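PDB 3CE2: putative peptidase from Chlamydophila abortus, which probably acts as a zinc-dependent oligopeptidase of the M3B (PepF-like) family, breaking down small bioactive peptides. Local coordinates for residues V12-I18 and D363-L368; D39-F43 and K82-L86; S50-L56 and L116-T121; L284-V288 and L469-V473; K370-Y375 and V386-Y390. All blocks are in the same frame, centred on the assembly; numbering follows the deposited sequence.

Overall arrangement
Along the chain from the N terminus, the loop 12-18 comes first, and interaction 1 carries it to 363-368, which leaves the end of strand 362-363 of the small mixed sheet. Interactions 2 and 3 both fall within that long loop and cross each other: 39-43 and 50-56 are met in turn by 82-86 and 116-121, which binds the N-terminal segments to the consecutive helices 66-96 and 101-120. Interaction 4 opens at 284-288 and closes at 469-473, so it crosses interaction 1, and it joins two helices on the far side of the chain's centre. Interaction 5, 370-375 with 386-390, lies within interaction 4's loop and touches interaction 1 through the D363-K370 salt bridge.

Interaction 1: V12-I18 and D363-L368; sequences VRPRSEI and DKYENL
V12 meets L368 at the margin of the contact, its CG1 branch 4.2 Å from CD1 of L368, with the two side chains crossing at about a right angle. R13 takes part through its backbone: its O accepts from N of L368 at 2.7 Å in a nearly straight bond (170° at the hydrogen), and CB of N367 rests against the same carbonyl. P14 then lays its CA against CB of L368, 3.9 Å away. From here the chain makes a single 3-10 turn, 15-17, closed by bonds from N of E17 to O of P14 and from N of I18 to O of R15. The side chain of R15, bent at chi2 (67°), reaches past N367 to D363 and forms an end-on, two-nitrogen arginine-carboxylate bridge, through which the N-terminal loop is tied to the end of strand 362-363 in the peptidase M3 region. NH1 donates to OD2 of D363 at 2.8 Å and NH2 to OD1 of D363 at 2.9 Å, the two flat groups being nearly coplanar (24°). NH1 also donates to OD1 of N367, 3.1 Å away and close to the guanidinium plane, so three bonds hold R15 in orientation. D363 has further partners in K370, through a salt bridge, and N of W24; with two cations at hand its carboxylate would be expected to stay charged. I18 closes the segment, its CG1 lying 3.9 Å from CB of N367. The amide of that asparagine is steadied by bonds from ND2 to O of L368 and O of Q96.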
# COMPACT_ATOMS: atom_id res chain seq x y z
N VAL A 12 2.55 19.29 26.60
CA VAL A 12 3.11 17.98 26.28
C VAL A 12 3.34 17.15 27.54
O VAL A 12 3.86 17.65 28.53
CB VAL A 12 4.44 18.18 25.50
CG1 VAL A 12 5.07 16.85 25.12
CG2 VAL A 12 4.21 19.03 24.24
N ARG A 13 2.96 15.87 27.50
CA ARG A 13 3.13 15.00 28.67
C ARG A 13 3.95 13.75 28.39
O ARG A 13 4.02 13.28 27.27
CB ARG A 13 1.76 14.62 29.26
CG ARG A 13 1.41 15.38 30.53
CD ARG A 13 0.02 16.00 30.43
NE ARG A 13 -0.77 15.41 29.34
CZ ARG A 13 -1.87 14.69 29.50
NH1 ARG A 13 -2.34 14.46 30.73
NH2 ARG A 13 -2.50 14.19 28.44
N PRO A 14 4.60 13.21 29.41
CA PRO A 14 5.27 11.95 29.16
C PRO A 14 4.29 10.77 29.24
O PRO A 14 3.23 10.88 29.86
CB PRO A 14 6.32 11.86 30.28
CG PRO A 14 6.02 13.02 31.25
CD PRO A 14 4.78 13.71 30.79
N ARG A 15 4.67 9.65 28.63
CA ARG A 15 3.80 8.49 28.62
C ARG A 15 3.19 8.23 30.01
O ARG A 15 1.99 8.03 30.13
CB ARG A 15 4.53 7.24 28.14
CG ARG A 15 3.63 6.01 28.09
CD ARG A 15 2.56 6.19 27.02
NE ARG A 15 1.69 5.04 26.83
CZ ARG A 15 0.80 4.90 25.84
NH1 ARG A 15 0.68 5.84 24.90
NH2 ARG A 15 0.03 3.82 25.77
N SER A 16 4.02 8.25 31.04
CA SER A 16 3.62 7.74 32.34
C SER A 16 2.55 8.59 33.04
O SER A 16 1.94 8.14 34.00
CB SER A 16 4.83 7.53 33.24
OG SER A 16 5.38 8.78 33.63
N GLU A 17 2.32 9.79 32.54
CA GLU A 17 1.28 10.64 33.10
C GLU A 17 -0.01 10.60 32.29
O GLU A 17 -0.95 11.35 32.55
CB GLU A 17 1.79 12.09 33.24
CG GLU A 17 2.82 12.30 34.38
CD GLU A 17 3.52 13.68 34.36
OE1 GLU A 17 4.53 13.86 35.09
OE2 GLU A 17 3.05 14.60 33.61
N ILE A 18 -0.07 9.73 31.29
CA ILE A 18 -1.23 9.65 30.40
C ILE A 18 -2.23 8.71 31.04
O ILE A 18 -1.85 7.62 31.50
CB ILE A 18 -0.86 9.17 28.97
CG1 ILE A 18 0.22 10.07 28.36
CG2 ILE A 18 -2.08 9.17 28.05
CD1 ILE A 18 -0.24 11.50 28.14
N ASP A 363 -4.77 3.73 20.81
CA ASP A 363 -3.98 4.71 21.53
C ASP A 363 -4.21 6.09 20.92
O ASP A 363 -3.67 6.42 19.87
CB ASP A 363 -2.51 4.32 21.47
CG ASP A 363 -1.77 4.70 22.73
OD1 ASP A 363 -2.04 4.10 23.79
OD2 ASP A 363 -0.93 5.61 22.64
N LYS A 364 -5.00 6.92 21.59
CA LYS A 364 -5.53 8.14 20.95
C LYS A 364 -4.63 9.34 20.64
O LYS A 364 -4.77 9.97 19.58
CB LYS A 364 -6.72 8.68 21.75
CG LYS A 364 -7.89 7.74 21.78
CD LYS A 364 -9.03 8.32 22.58
CE LYS A 364 -9.87 7.24 23.15
NZ LYS A 364 -10.05 7.55 24.58
N TYR A 365 -3.76 9.71 21.57
CA TYR A 365 -3.20 11.07 21.56
C TYR A 365 -1.69 11.13 21.58
O TYR A 365 -1.02 10.15 21.89
CB TYR A 365 -3.70 11.84 22.78
CG TYR A 365 -5.18 12.04 22.92
CD1 TYR A 365 -5.91 12.74 21.97
CD2 TYR A 365 -5.84 11.58 24.05
CE1 TYR A 365 -7.30 12.95 22.12
CE2 TYR A 365 -7.23 11.78 24.23
CZ TYR A 365 -7.95 12.46 23.26
OH TYR A 365 -9.31 12.63 23.43
N GLU A 366 -1.14 12.30 21.29
CA GLU A 366 0.31 12.48 21.31
C GLU A 366 0.79 12.38 22.74
O GLU A 366 0.12 12.84 23.65
CB GLU A 366 0.71 13.84 20.74
CG GLU A 366 0.94 13.83 19.24
CD GLU A 366 0.93 15.22 18.62
OE1 GLU A 366 0.60 16.20 19.34
OE2 GLU A 366 1.25 15.34 17.42
N ASN A 367 1.95 11.76 22.94
CA ASN A 367 2.69 12.00 24.16
C ASN A 367 4.18 12.05 23.85
O ASN A 367 4.60 11.70 22.75
CB ASN A 367 2.36 10.98 25.26
CG ASN A 367 2.69 9.54 24.87
OD1 ASN A 367 1.79 8.73 24.65
ND2 ASN A 367 3.98 9.22 24.77
N LEU A 368 4.96 12.49 24.82
CA LEU A 368 6.37 12.69 24.57
C LEU A 368 6.96 11.41 24.00
O LEU A 368 6.85 10.35 24.61
CB LEU A 368 7.09 13.06 25.87
CG LEU A 368 8.57 13.40 25.66
CD1 LEU A 368 8.75 14.83 25.11
CD2 LEU A 368 9.31 13.20 26.95

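Interaction 2: D39-F43 and K82-L86; sequences DLDSF and KLNKL
NZ of K82 is shared between two groups of segment 39-43: it donates to OG of S42 at 3.2 Å and makes a salt bridge with OD1 of D39 at 3.3 Å, a bond that is weak as a hydrogen bond. D39 and K82 approach from opposite directions, and the lysine chain must turn to arrive there, bending at chi3 (-123°) and again at chi4. The other carboxylate oxygen of D39 has its own partner, the hydroxyl of Y30, which is the stronger of the aspartate's polar contacts. Beside this charged edge the surface is apolar. F43 leans its ring toward helix 66-96, with CE2 lying 3.4 Å from CD2 of L83 and 3.7 Å from CD1 of L86; the latter methyl sits at the ring edge, near its plane. CD2 of L86 lies 3.9 Å from CB of D39. Helix 101-120 adds L113 to F43 and I110 to L86, so the leucines and the phenylalanine join a wider apolar layer between three helices. Most of the contact between 39-43 and helix 66-96 is therefore apolar, made by F43, L83 and L86, and the weak, partly exposed salt bridge at its rim probably adds little beside that packing.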
# COMPACT_ATOMS: atom_id res chain seq x y z
N ASP A 39 7.43 -15.49 28.74
CA ASP A 39 7.17 -16.16 27.49
C ASP A 39 8.39 -16.14 26.54
O ASP A 39 8.78 -17.19 26.04
CB ASP A 39 5.96 -15.54 26.81
CG ASP A 39 5.01 -16.58 26.25
OD1 ASP A 39 4.76 -17.57 26.97
OD2 ASP A 39 4.52 -16.39 25.11
N LEU A 40 8.97 -14.96 26.29
CA LEU A 40 10.16 -14.86 25.44
C LEU A 40 11.18 -15.89 25.87
O LEU A 40 11.91 -16.46 25.06
CB LEU A 40 10.80 -13.47 25.55
CG LEU A 40 12.05 -13.25 24.68
CD1 LEU A 40 11.70 -12.86 23.24
CD2 LEU A 40 13.01 -12.20 25.27
N ASP A 41 11.21 -16.13 27.18
CA ASP A 41 12.15 -17.07 27.78
C ASP A 41 11.94 -18.53 27.33
O ASP A 41 12.93 -19.19 26.98
CB ASP A 41 12.14 -16.95 29.32
CG ASP A 41 12.88 -15.70 29.83
OD1 ASP A 41 13.59 -15.04 29.04
OD2 ASP A 41 12.75 -15.37 31.03
N SER A 42 10.69 -19.01 27.31
CA SER A 42 10.39 -20.42 26.96
C SER A 42 11.26 -20.92 25.82
O SER A 42 11.60 -22.10 25.75
CB SER A 42 8.92 -20.63 26.52
OG SER A 42 8.14 -19.47 26.67
N PHE A 43 11.61 -20.02 24.92
CA PHE A 43 12.38 -20.40 23.76
C PHE A 43 13.79 -20.88 24.10
O PHE A 43 14.34 -21.74 23.40
CB PHE A 43 12.41 -19.26 22.73
CG PHE A 43 11.14 -19.15 21.95
CD1 PHE A 43 10.76 -20.16 21.09
CD2 PHE A 43 10.31 -18.05 22.10
CE1 PHE A 43 9.59 -20.08 20.37
CE2 PHE A 43 9.13 -17.96 21.37
CZ PHE A 43 8.78 -18.97 20.51
N LYS A 82 3.60 -17.61 17.93
CA LYS A 82 4.04 -17.15 19.26
C LYS A 82 5.02 -15.98 19.10
O LYS A 82 4.86 -14.95 19.75
CB LYS A 82 4.71 -18.30 20.01
CG LYS A 82 4.84 -18.14 21.54
CD LYS A 82 6.10 -18.90 22.04
CE LYS A 82 5.81 -19.97 23.14
NZ LYS A 82 5.81 -19.48 24.55
N LEU A 83 6.00 -16.13 18.20
CA LEU A 83 6.89 -15.04 17.82
C LEU A 83 6.15 -13.76 17.47
O LEU A 83 6.53 -12.68 17.93
CB LEU A 83 7.78 -15.45 16.65
CG LEU A 83 8.72 -16.59 17.01
CD1 LEU A 83 9.81 -16.79 16.00
CD2 LEU A 83 9.32 -16.36 18.38
N ASN A 84 5.09 -13.87 16.66
CA ASN A 84 4.32 -12.69 16.24
C ASN A 84 3.61 -12.04 17.42
O ASN A 84 3.56 -10.82 17.53
CB ASN A 84 3.29 -13.05 15.17
CG ASN A 84 3.93 -13.39 13.84
OD1 ASN A 84 5.15 -13.40 13.71
ND2 ASN A 84 3.09 -13.69 12.84
N LYS A 85 3.03 -12.86 18.29
CA LYS A 85 2.39 -12.36 19.49
C LYS A 85 3.43 -11.55 20.30
O LYS A 85 3.15 -10.45 20.76
CB LYS A 85 1.87 -13.55 20.29
CG LYS A 85 1.05 -13.26 21.53
CD LYS A 85 0.50 -14.59 22.05
CE LYS A 85 0.04 -14.52 23.51
NZ LYS A 85 -1.26 -13.80 23.70
N LEU A 86 4.63 -12.10 20.46
CA LEU A 86 5.64 -11.44 21.26
C LEU A 86 6.12 -10.21 20.53
O LEU A 86 6.44 -9.18 21.14
CB LEU A 86 6.83 -12.35 21.47
CG LEU A 86 6.67 -13.55 22.39
CD1 LEU A 86 7.81 -14.54 22.10
CD2 LEU A 86 6.63 -13.11 23.85

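Interaction 3: S50-L56 and L116-T121; sequences SPTWPAL and LFAEET
Hydrogen bonding centres on E120, whose carboxylate meets two consecutive backbone amides of the 50-56 loop, one with each oxygen. N of T52 donates to OE2 of E120 at 2.8 Å (169° at the hydrogen), and N of W53 donates to OE1 of E120 at 2.6 Å (158°), both on the syn side, though tilted out of the carboxylate plane, T52 more than W53. OG1 of T52 adds a weak bond to OE2. Extended beyond CG, the glutamate chain reaches from the last turn of the helix to the loop.

Aromatic packing comes second. F117 and W53 form a T-shaped pair, the edge of F117 turned to one face of the indole, with the planes at 81° and the six-membered ring centroids 5.5 Å apart. CB of T52 covers part of the opposite indole face. Apolar contacts finish the set: CD1 of L56 lies 3.8 Å from CE1 of F117, at the ring edge, and 4.1 Å from CG2 of T121.

I79 and L83 of helix 66-96 and F43 also pack against these rings. The whole is a loop pinned across sequential helices in the helical N-terminal part of an M3B peptidase.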
# COMPACT_ATOMS: atom_id res chain seq x y z
N SER A 50 24.77 -22.67 17.52
CA SER A 50 23.90 -23.78 17.92
C SER A 50 22.40 -23.47 17.66
O SER A 50 21.94 -22.38 17.99
CB SER A 50 24.14 -24.14 19.39
OG SER A 50 23.18 -25.07 19.87
N PRO A 51 21.65 -24.44 17.07
CA PRO A 51 20.22 -24.26 16.71
C PRO A 51 19.25 -24.14 17.90
O PRO A 51 19.32 -24.93 18.84
CB PRO A 51 19.90 -25.52 15.89
CG PRO A 51 20.87 -26.54 16.37
CD PRO A 51 22.14 -25.78 16.69
N THR A 52 18.35 -23.16 17.83
CA THR A 52 17.39 -22.89 18.92
C THR A 52 16.11 -23.73 18.81
O THR A 52 15.43 -24.00 19.80
CB THR A 52 17.01 -21.40 18.94
OG1 THR A 52 18.12 -20.63 18.46
CG2 THR A 52 16.63 -20.96 20.35
N TRP A 53 15.79 -24.11 17.58
CA TRP A 53 14.75 -25.08 17.31
C TRP A 53 15.39 -26.26 16.59
O TRP A 53 15.74 -26.16 15.41
CB TRP A 53 13.67 -24.44 16.44
CG TRP A 53 12.99 -23.31 17.14
CD1 TRP A 53 12.02 -23.41 18.11
CD2 TRP A 53 13.23 -21.92 16.96
NE1 TRP A 53 11.65 -22.16 18.53
CE2 TRP A 53 12.38 -21.22 17.84
CE3 TRP A 53 14.09 -21.19 16.12
CZ2 TRP A 53 12.34 -19.83 17.91
CZ3 TRP A 53 14.06 -19.80 16.19
CH2 TRP A 53 13.19 -19.14 17.08
N PRO A 54 15.58 -27.38 17.31
CA PRO A 54 16.21 -28.54 16.68
C PRO A 54 15.12 -29.32 15.94
O PRO A 54 15.37 -29.92 14.89
CB PRO A 54 16.78 -29.34 17.88
CG PRO A 54 16.21 -28.67 19.16
CD PRO A 54 15.19 -27.64 18.71
N ALA A 55 13.91 -29.26 16.50
CA ALA A 55 12.69 -29.73 15.86
C ALA A 55 12.53 -29.27 14.40
O ALA A 55 11.84 -29.91 13.61
CB ALA A 55 11.48 -29.29 16.70
N LEU A 56 13.15 -28.16 14.04
CA LEU A 56 12.99 -27.62 12.71
C LEU A 56 14.18 -27.89 11.81
O LEU A 56 14.27 -27.32 10.72
CB LEU A 56 12.70 -26.13 12.77
CG LEU A 56 11.30 -25.75 13.26
CD1 LEU A 56 11.25 -24.30 13.70
CD2 LEU A 56 10.26 -26.00 12.18
N LEU A 116 16.46 -15.45 13.75
CA LEU A 116 16.99 -16.78 14.00
C LEU A 116 16.04 -17.77 13.35
O LEU A 116 16.44 -18.57 12.50
CB LEU A 116 17.08 -17.02 15.51
CG LEU A 116 18.42 -17.48 16.10
CD1 LEU A 116 19.61 -16.86 15.35
CD2 LEU A 116 18.46 -17.13 17.60
N PHE A 117 14.78 -17.68 13.75
CA PHE A 117 13.71 -18.43 13.10
C PHE A 117 13.87 -18.44 11.60
O PHE A 117 13.89 -19.51 10.98
CB PHE A 117 12.35 -17.84 13.45
CG PHE A 117 11.21 -18.69 13.00
CD1 PHE A 117 11.11 -20.01 13.44
CD2 PHE A 117 10.25 -18.19 12.14
CE1 PHE A 117 10.07 -20.80 13.04
CE2 PHE A 117 9.20 -19.00 11.73
CZ PHE A 117 9.11 -20.30 12.18
N ALA A 118 13.99 -17.25 11.02
CA ALA A 118 14.15 -17.15 9.58
C ALA A 118 15.40 -17.90 9.06
O ALA A 118 15.38 -18.48 7.97
CB ALA A 118 14.13 -15.70 9.12
N GLU A 119 16.47 -17.90 9.84
CA GLU A 119 17.67 -18.61 9.40
C GLU A 119 17.47 -20.10 9.58
O GLU A 119 17.69 -20.89 8.66
CB GLU A 119 18.91 -18.13 10.16
CG GLU A 119 19.53 -16.86 9.55
CD GLU A 119 20.27 -15.98 10.58
OE1 GLU A 119 20.32 -16.37 11.78
OE2 GLU A 119 20.79 -14.92 10.16
N GLU A 120 17.02 -20.49 10.75
CA GLU A 120 16.79 -21.90 10.99
C GLU A 120 15.83 -22.55 9.98
O GLU A 120 16.04 -23.69 9.58
CB GLU A 120 16.42 -22.17 12.44
CG GLU A 120 17.63 -22.63 13.25
CD GLU A 120 17.47 -22.50 14.74
OE1 GLU A 120 16.51 -23.08 15.30
OE2 GLU A 120 18.33 -21.84 15.37
N THR A 121 14.81 -21.81 9.52
CA THR A 121 13.82 -22.37 8.62
C THR A 121 14.08 -22.09 7.16
O THR A 121 13.25 -22.38 6.30
CB THR A 121 12.42 -21.82 8.90
OG1 THR A 121 12.41 -20.42 8.59
CG2 THR A 121 12.01 -22.05 10.36

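Interaction 4: L284-V288 and L469-V473; sequences LIDIV and LFRQV
V288 and V473 reach toward each other tip to tip where helix 284-288 passes helix 469-473, and the side chain of V288 can be followed outward atom by atom. Its CB already lies 3.7 Å from CG1 of V473. Beyond CB the two methyls part. CG1, anti to the backbone N (chi1 168°), enters the angle between two residues of the other helix: it lies 3.6 Å from CD1 of F470 and 3.7 Å from CG1 of V473. CG2 stands 4.0 Å from CG2 of V473 and 4.2 Å from CD1 of L469. V473 thus meets the opposite valine with both branches, and its CG2 also receives CD2 of L284. I285 offers its backbone, CA lying close to CG1 of V473.

The short axes approach to 10.5 Å and cross at -125°. The contact is small and centred on one valine from each side. Helix 536-553 presses on it through I542 and I543, helix 590-607 through I592 and F596. This is interior packing of the M3 catalytic region: the side chain of L469 is about 12 Å from that of the zinc ligand E430, that of I285 about 10 Å from zinc-binding H484, and the contact takes no part in either site. Every touching residue is buried; with no charged group and no hydrogen bond between the segments, the contact rests on shape fit and dispersion between branched methyls, leucine and phenylalanine.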
# COMPACT_ATOMS: atom_id res chain seq x y z
N LEU A 284 -6.09 -2.71 -17.92
CA LEU A 284 -6.23 -1.59 -17.02
C LEU A 284 -5.67 -0.37 -17.74
O LEU A 284 -6.32 0.67 -17.82
CB LEU A 284 -5.49 -1.86 -15.73
CG LEU A 284 -5.42 -0.64 -14.82
CD1 LEU A 284 -6.77 -0.40 -14.14
CD2 LEU A 284 -4.27 -0.82 -13.81
N ILE A 285 -4.47 -0.52 -18.29
CA ILE A 285 -3.85 0.60 -19.00
C ILE A 285 -4.71 1.08 -20.19
O ILE A 285 -4.92 2.30 -20.37
CB ILE A 285 -2.45 0.23 -19.52
CG1 ILE A 285 -1.48 0.05 -18.35
CG2 ILE A 285 -1.94 1.31 -20.46
CD1 ILE A 285 -0.23 -0.73 -18.72
N ASP A 286 -5.22 0.14 -20.98
CA ASP A 286 -5.99 0.49 -22.16
C ASP A 286 -7.28 1.20 -21.75
O ASP A 286 -7.59 2.30 -22.24
CB ASP A 286 -6.25 -0.72 -23.06
CG ASP A 286 -4.92 -1.44 -23.49
OD1 ASP A 286 -3.84 -0.80 -23.46
OD2 ASP A 286 -4.95 -2.65 -23.86
N ILE A 287 -8.02 0.60 -20.83
CA ILE A 287 -9.30 1.21 -20.45
C ILE A 287 -9.10 2.59 -19.85
O ILE A 287 -9.85 3.52 -20.14
CB ILE A 287 -10.15 0.31 -19.52
CG1 ILE A 287 -11.17 -0.49 -20.32
CG2 ILE A 287 -10.97 1.15 -18.61
CD1 ILE A 287 -10.58 -1.64 -21.17
N VAL A 288 -8.07 2.73 -19.02
CA VAL A 288 -7.82 3.99 -18.37
C VAL A 288 -7.47 5.07 -19.40
O VAL A 288 -8.03 6.16 -19.36
CB VAL A 288 -6.75 3.88 -17.28
CG1 VAL A 288 -6.31 5.26 -16.86
CG2 VAL A 288 -7.32 3.15 -16.08
N LEU A 469 -5.41 6.89 -8.99
CA LEU A 469 -5.81 6.01 -10.09
C LEU A 469 -5.12 6.35 -11.41
O LEU A 469 -4.30 5.58 -11.91
CB LEU A 469 -7.32 5.98 -10.23
CG LEU A 469 -7.93 5.45 -11.53
CD1 LEU A 469 -7.18 4.27 -12.06
CD2 LEU A 469 -9.38 5.07 -11.33
N PHE A 470 -5.42 7.52 -11.96
CA PHE A 470 -4.89 7.90 -13.28
C PHE A 470 -3.38 8.07 -13.32
O PHE A 470 -2.69 7.47 -14.16
CB PHE A 470 -5.60 9.14 -13.83
CG PHE A 470 -6.99 8.86 -14.30
CD1 PHE A 470 -7.24 8.51 -15.62
CD2 PHE A 470 -8.04 8.85 -13.40
CE1 PHE A 470 -8.52 8.20 -16.05
CE2 PHE A 470 -9.32 8.54 -13.83
CZ PHE A 470 -9.56 8.21 -15.16
N ARG A 471 -2.86 8.88 -12.39
CA ARG A 471 -1.44 9.12 -12.35
C ARG A 471 -0.67 7.84 -12.16
O ARG A 471 0.37 7.66 -12.76
CB ARG A 471 -1.06 10.17 -11.31
CG ARG A 471 0.41 10.52 -11.41
CD ARG A 471 0.70 11.99 -11.24
NE ARG A 471 1.08 12.38 -9.87
CZ ARG A 471 2.34 12.51 -9.43
NH1 ARG A 471 2.57 12.89 -8.17
NH2 ARG A 471 3.36 12.27 -10.25
N GLN A 472 -1.18 6.92 -11.34
CA GLN A 472 -0.47 5.63 -11.15
C GLN A 472 -0.50 4.76 -12.41
O GLN A 472 0.44 4.03 -12.69
CB GLN A 472 -1.05 4.86 -9.98
CG GLN A 472 -1.12 5.70 -8.72
CD GLN A 472 0.24 6.24 -8.33
OE1 GLN A 472 1.22 5.50 -8.30
NE2 GLN A 472 0.32 7.52 -8.03
N VAL A 473 -1.58 4.86 -13.18
CA VAL A 473 -1.69 4.03 -14.36
C VAL A 473 -0.76 4.59 -15.44
O VAL A 473 -0.12 3.85 -16.22
CB VAL A 473 -3.16 3.96 -14.82
CG1 VAL A 473 -3.26 3.32 -16.18
CG2 VAL A 473 -3.99 3.20 -13.80

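Interaction 5: K370-Y375 and V386-Y390; sequences KRSGAY and VLLNY
L387 and Y375 make the tightly packed part of this contact. Their backbones form an antiparallel hydrogen-bonded pair: N of Y375 donates to O of L387 at 3.1 Å, and N of L387 donates to O of Y375 at 3.0 Å. On the same side of the sheet CB of L387 stands over a face of the tyrosine ring, 3.7 Å from its centroid and 17° off the normal, a CH-pi contact. K370, fully extended, slides past L387 in the opposite direction, its CE lying 3.8 Å from CG of L387, and its NZ donates to O of L388 at 2.9 Å. That ammonium is further held by a salt bridge to D363 and by O of Y365, which would be expected to compensate the buried charge.

S372 and G373 form the exposed side, and R371 points its guanidinium away to a salt bridge with D95. ND2 of N389 donates to O of R371 at 2.9 Å, in the carbonyl plane and on a lone pair, and to O of G373 from a position tilted out of that carbonyl's plane. The two bonds, 167° and 162° at the hydrogen, tie both carbonyls to one amide nitrogen.

Among its neighbours, strand 385-387 is central in a small mixed sheet, with 362-363 parallel on one side and 375-377 antiparallel on the other. Helix 394-416, which supplies the zinc ligands H402 and H406, packs on A374, V386 and L388, while D95 of helix 66-96 takes the hydroxyl of Y375.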
# COMPACT_ATOMS: atom_id res chain seq x y z
N LYS A 370 6.10 9.36 21.61
CA LYS A 370 5.23 8.38 21.00
C LYS A 370 5.52 8.34 19.50
O LYS A 370 5.75 9.38 18.91
CB LYS A 370 3.77 8.76 21.23
CG LYS A 370 2.78 7.69 20.75
CD LYS A 370 1.35 8.17 20.95
CE LYS A 370 0.33 7.22 20.38
NZ LYS A 370 -1.04 7.61 20.86
N ARG A 371 5.54 7.15 18.89
CA ARG A 371 5.73 7.03 17.43
C ARG A 371 4.81 8.01 16.70
O ARG A 371 3.66 8.23 17.12
CB ARG A 371 5.45 5.60 16.97
CG ARG A 371 5.61 5.36 15.46
CD ARG A 371 7.07 5.41 15.09
NE ARG A 371 7.84 4.34 15.75
CZ ARG A 371 9.16 4.34 15.93
NH1 ARG A 371 9.89 5.37 15.51
NH2 ARG A 371 9.76 3.31 16.54
N SER A 372 5.31 8.61 15.62
CA SER A 372 4.53 9.56 14.81
C SER A 372 3.52 8.91 13.86
O SER A 372 3.60 7.70 13.56
CB SER A 372 5.48 10.38 13.93
OG SER A 372 5.84 11.57 14.59
N GLY A 373 2.61 9.74 13.36
CA GLY A 373 1.66 9.32 12.34
C GLY A 373 0.61 8.36 12.88
O GLY A 373 0.10 8.56 13.98
N ALA A 374 0.31 7.31 12.10
CA ALA A 374 -0.79 6.38 12.42
C ALA A 374 -0.66 5.01 11.75
O ALA A 374 -0.02 4.87 10.70
CB ALA A 374 -2.13 7.01 12.05
N TYR A 375 -1.27 4.00 12.36
CA TYR A 375 -1.29 2.65 11.79
C TYR A 375 -2.26 1.72 12.50
O TYR A 375 -2.81 2.06 13.55
CB TYR A 375 0.11 2.02 11.79
CG TYR A 375 0.67 1.73 13.16
CD1 TYR A 375 0.07 0.77 14.01
CD2 TYR A 375 1.81 2.39 13.62
CE1 TYR A 375 0.60 0.49 15.27
CE2 TYR A 375 2.35 2.12 14.88
CZ TYR A 375 1.75 1.18 15.70
OH TYR A 375 2.28 0.93 16.95
N VAL A 386 -4.89 0.26 17.06
CA VAL A 386 -4.72 1.43 16.23
C VAL A 386 -3.90 2.45 16.99
O VAL A 386 -4.31 2.93 18.06
CB VAL A 386 -6.06 2.08 15.94
CG1 VAL A 386 -5.85 3.31 15.10
CG2 VAL A 386 -6.94 1.11 15.25
N LEU A 387 -2.75 2.79 16.43
CA LEU A 387 -1.99 3.93 16.92
C LEU A 387 -2.35 5.23 16.19
O LEU A 387 -2.16 5.38 14.98
CB LEU A 387 -0.51 3.66 16.82
CG LEU A 387 0.31 4.80 17.44
CD1 LEU A 387 1.56 4.25 18.14
CD2 LEU A 387 0.64 5.87 16.38
N LEU A 388 -2.88 6.18 16.95
CA LEU A 388 -3.23 7.51 16.46
C LEU A 388 -2.36 8.60 17.11
O LEU A 388 -1.73 8.38 18.17
CB LEU A 388 -4.71 7.79 16.81
CG LEU A 388 -5.87 7.73 15.81
CD1 LEU A 388 -5.78 6.60 14.85
CD2 LEU A 388 -7.22 7.68 16.53
N ASN A 389 -2.33 9.77 16.49
CA ASN A 389 -1.81 10.98 17.12
C ASN A 389 -2.87 12.07 16.99
O ASN A 389 -2.69 13.08 16.30
CB ASN A 389 -0.47 11.38 16.50
CG ASN A 389 0.69 10.63 17.12
OD1 ASN A 389 1.10 10.91 18.25
ND2 ASN A 389 1.22 9.64 16.38
N TYR A 390 -4.01 11.82 17.63
CA TYR A 390 -5.23 12.53 17.30
C TYR A 390 -5.11 14.00 17.64
O TYR A 390 -4.84 14.33 18.77
CB TYR A 390 -6.44 11.90 18.00
CG TYR A 390 -7.70 12.55 17.53
CD1 TYR A 390 -8.24 12.21 16.30
CD2 TYR A 390 -8.30 13.56 18.28
CE1 TYR A 390 -9.39 12.86 15.82
CE2 TYR A 390 -9.44 14.21 17.81
CZ TYR A 390 -9.98 13.85 16.58
OH TYR A 390 -11.12 14.48 16.09